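Periplasmic branched-chain amino acid-binding protein (Burkholderia mallei, PDB 3I09) probably binds branched-chain amino acids or related small ligands in the periplasm for delivery to an ABC transporter. Local coordinates at residues 252-257 with 332-337. Residues are numbered along the deposited sequence; the frame is centred on the assembly and turned at random.
Sequences SWYWNR and DMYLME. With EDO (1,2-ethanediol), chain H.
Ser252 and Met333 bring the two backbones closest, their CA atoms 4.9 Å apart, where 252-257 leaves strand 248-251, the antiparallel neighbour of 329-338, and curls into a type I turn from Tyr254 to Arg257. Tyr334 stands at the centre of the contact. The edge of the Tyr254 ring is directed at the face of Tyr334 in a T-shaped pair, with centroids 5.9 Å apart and planes at 74°. Ser252 O lies near the plane of the Tyr334 ring, at its edge, 3.6 Å from CE2. Arg257 crosses Tyr334 at about a right angle; its chain runs extended until a bend at chi3 (65°) turns the guanidinium, and NH1 gives Tyr334 OH a weak, strongly bent bond of 3.3 Å. Met333 and Met336 are selenomethionines. Met336 SE sits over one face of Tyr254, 4.1 Å from the centroid, a Met-aromatic contact, while Arg257 CB covers the opposite face near the rim. Met333 SE packs against Ser252 CB at 3.7 Å, and Ser252 OG bonds to Tyr318 OH. Largely apolar side-chain packing thus takes over where backbone pairing ends; Met333 also touches Tyr122 of the acetoacetic acid pocket, placing this end one shell behind the ligand.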
loop_
_atom_site.group_PDB
_atom_site.type_symbol
_atom_site.label_atom_id
_atom_site.label_comp_id
_atom_site.label_asym_id
_atom_site.label_seq_id
_atom_site.Cartn_x
_atom_site.Cartn_y
_atom_site.Cartn_z
ATOM N N SER A 252 -7.943 -0.684 0.669
ATOM C CA SER A 252 -8.450 0.617 0.262
ATOM C C SER A 252 -9.406 0.587 -0.905
ATOM O O SER A 252 -10.022 1.605 -1.203
ATOM C CB SER A 252 -7.279 1.561 -0.088
ATOM O OG SER A 252 -6.625 1.145 -1.273
ATOM N N TRP A 253 -9.473 -0.534 -1.624
ATOM C CA TRP A 253 -10.245 -0.604 -2.884
ATOM C C TRP A 253 -10.389 -2.049 -3.282
ATOM O O TRP A 253 -9.511 -2.870 -2.988
ATOM C CB TRP A 253 -9.499 0.147 -3.970
ATOM C CG TRP A 253 -10.207 0.310 -5.264
ATOM C CD1 TRP A 253 -11.027 1.340 -5.612
ATOM C CD2 TRP A 253 -10.121 -0.542 -6.409
ATOM N NE1 TRP A 253 -11.476 1.182 -6.907
ATOM C CE2 TRP A 253 -10.914 0.035 -7.422
ATOM C CE3 TRP A 253 -9.450 -1.739 -6.680
ATOM C CZ2 TRP A 253 -11.079 -0.567 -8.681
ATOM C CZ3 TRP A 253 -9.561 -2.298 -7.959
ATOM C CH2 TRP A 253 -10.387 -1.734 -8.922
ATOM N N TYR A 254 -11.529 -2.369 -3.902
ATOM C CA TYR A 254 -11.740 -3.709 -4.428
ATOM C C TYR A 254 -12.593 -3.590 -5.678
ATOM O O TYR A 254 -13.528 -2.731 -5.772
ATOM C CB TYR A 254 -12.337 -4.701 -3.389
ATOM C CG TYR A 254 -13.679 -4.312 -2.807
ATOM C CD1 TYR A 254 -13.802 -3.242 -1.925
ATOM C CD2 TYR A 254 -14.832 -5.021 -3.138
ATOM C CE1 TYR A 254 -15.039 -2.897 -1.380
ATOM C CE2 TYR A 254 -16.059 -4.679 -2.605
ATOM C CZ TYR A 254 -16.157 -3.619 -1.733
ATOM O OH TYR A 254 -17.383 -3.268 -1.226
ATOM N N TRP A 255 -12.230 -4.417 -6.653
ATOM C CA TRP A 255 -12.773 -4.291 -8.012
ATOM C C TRP A 255 -14.294 -4.385 -8.045
ATOM O O TRP A 255 -14.930 -3.741 -8.875
ATOM C CB TRP A 255 -12.118 -5.341 -8.930
ATOM C CG TRP A 255 -12.527 -6.745 -8.634
ATOM C CD1 TRP A 255 -11.934 -7.648 -7.775
ATOM C CD2 TRP A 255 -13.636 -7.398 -9.207
ATOM N NE1 TRP A 255 -12.626 -8.835 -7.798
ATOM C CE2 TRP A 255 -13.693 -8.702 -8.654
ATOM C CE3 TRP A 255 -14.618 -7.002 -10.129
ATOM C CZ2 TRP A 255 -14.691 -9.621 -9.008
ATOM C CZ3 TRP A 255 -15.634 -7.913 -10.450
ATOM C CH2 TRP A 255 -15.644 -9.209 -9.910
ATOM N N ASN A 256 -14.866 -5.184 -7.156
ATOM C CA ASN A 256 -16.306 -5.452 -7.201
ATOM C C ASN A 256 -17.119 -4.578 -6.241
ATOM O O ASN A 256 -18.273 -4.865 -5.983
ATOM C CB ASN A 256 -16.592 -6.923 -6.887
ATOM C CG ASN A 256 -17.941 -7.392 -7.449
ATOM O OD1 ASN A 256 -18.448 -6.821 -8.420
ATOM N ND2 ASN A 256 -18.528 -8.458 -6.844
ATOM N N ARG A 257 -16.517 -3.517 -5.712
ATOM C CA ARG A 257 -17.205 -2.624 -4.756
ATOM C C ARG A 257 -18.443 -1.995 -5.334
ATOM O O ARG A 257 -19.497 -2.016 -4.678
ATOM C CB ARG A 257 -16.274 -1.490 -4.274
ATOM C CG ARG A 257 -16.909 -0.524 -3.253
ATOM C CD ARG A 257 -15.936 0.598 -2.766
ATOM N NE ARG A 257 -15.584 1.470 -3.891
ATOM C CZ ARG A 257 -14.496 2.258 -3.972
ATOM N NH1 ARG A 257 -13.612 2.350 -2.975
ATOM N NH2 ARG A 257 -14.301 2.978 -5.062
ATOM N N ASP A 332 -11.781 6.724 2.826
ATOM C CA ASP A 332 -12.345 5.603 3.573
ATOM C C ASP A 332 -11.554 4.324 3.287
ATOM O O ASP A 332 -11.093 4.095 2.166
ATOM C CB ASP A 332 -13.788 5.337 3.163
ATOM C CG ASP A 332 -14.768 6.428 3.594
ATOM O OD1 ASP A 332 -14.416 7.374 4.351
ATOM O OD2 ASP A 332 -15.937 6.296 3.130
HETATM N N MSE A 333 -11.434 3.493 4.307
HETATM C CA MSE A 333 -10.830 2.187 4.200
HETATM C C MSE A 333 -11.930 1.137 4.442
HETATM O O MSE A 333 -13.021 1.471 4.962
HETATM C CB MSE A 333 -9.692 2.057 5.217
HETATM C CG MSE A 333 -8.558 3.040 5.020
HETATM SE SE MSE A 333 -7.506 2.763 3.351
HETATM C CE MSE A 333 -6.578 1.257 3.872
ATOM N N TYR A 334 -11.669 -0.117 4.059
ATOM C CA TYR A 334 -12.660 -1.197 4.144
ATOM C C TYR A 334 -12.109 -2.365 4.944
ATOM O O TYR A 334 -11.023 -2.880 4.629
ATOM C CB TYR A 334 -13.066 -1.668 2.728
ATOM C CG TYR A 334 -13.574 -0.491 1.936
ATOM C CD1 TYR A 334 -14.843 0.007 2.166
ATOM C CD2 TYR A 334 -12.736 0.205 1.063
ATOM C CE1 TYR A 334 -15.305 1.119 1.525
ATOM C CE2 TYR A 334 -13.180 1.329 0.415
ATOM C CZ TYR A 334 -14.465 1.781 0.644
ATOM O OH TYR A 334 -14.916 2.913 0.023
ATOM N N LEU A 335 -12.869 -2.796 5.939
ATOM C CA LEU A 335 -12.601 -4.038 6.680
ATOM C C LEU A 335 -13.375 -5.117 5.944
ATOM O O LEU A 335 -14.595 -5.019 5.807
ATOM C CB LEU A 335 -13.118 -3.923 8.103
ATOM C CG LEU A 335 -12.748 -5.066 9.054
ATOM C CD1 LEU A 335 -11.206 -5.089 9.251
ATOM C CD2 LEU A 335 -13.477 -4.931 10.383
HETATM N N MSE A 336 -12.671 -6.126 5.444
HETATM C CA MSE A 336 -13.297 -7.198 4.689
HETATM C C MSE A 336 -13.004 -8.553 5.246
HETATM O O MSE A 336 -12.019 -8.749 5.987
HETATM C CB MSE A 336 -12.820 -7.076 3.264
HETATM C CG MSE A 336 -13.218 -5.652 2.928
HETATM SE SE MSE A 336 -13.421 -5.357 1.254
HETATM C CE MSE A 336 -11.628 -5.676 0.877
ATOM N N GLU A 337 -13.895 -9.488 4.928
ATOM C CA GLU A 337 -13.665 -10.863 5.292
ATOM C C GLU A 337 -13.577 -11.686 4.008
ATOM O O GLU A 337 -14.368 -11.498 3.088
ATOM C CB GLU A 337 -14.768 -11.390 6.229
ATOM C CG GLU A 337 -14.518 -12.810 6.653
ATOM C CD GLU A 337 -15.592 -13.401 7.599
ATOM O OE1 GLU A 337 -16.757 -12.955 7.533
ATOM O OE2 GLU A 337 -15.261 -14.358 8.344
HETATM C C1 EDO H . -12.248 10.981 3.234
HETATM O O1 EDO H . -12.690 9.975 4.146
HETATM C C2 EDO H . -13.147 12.197 3.273
HETATM O O2 EDO H . -13.606 12.534 1.961
#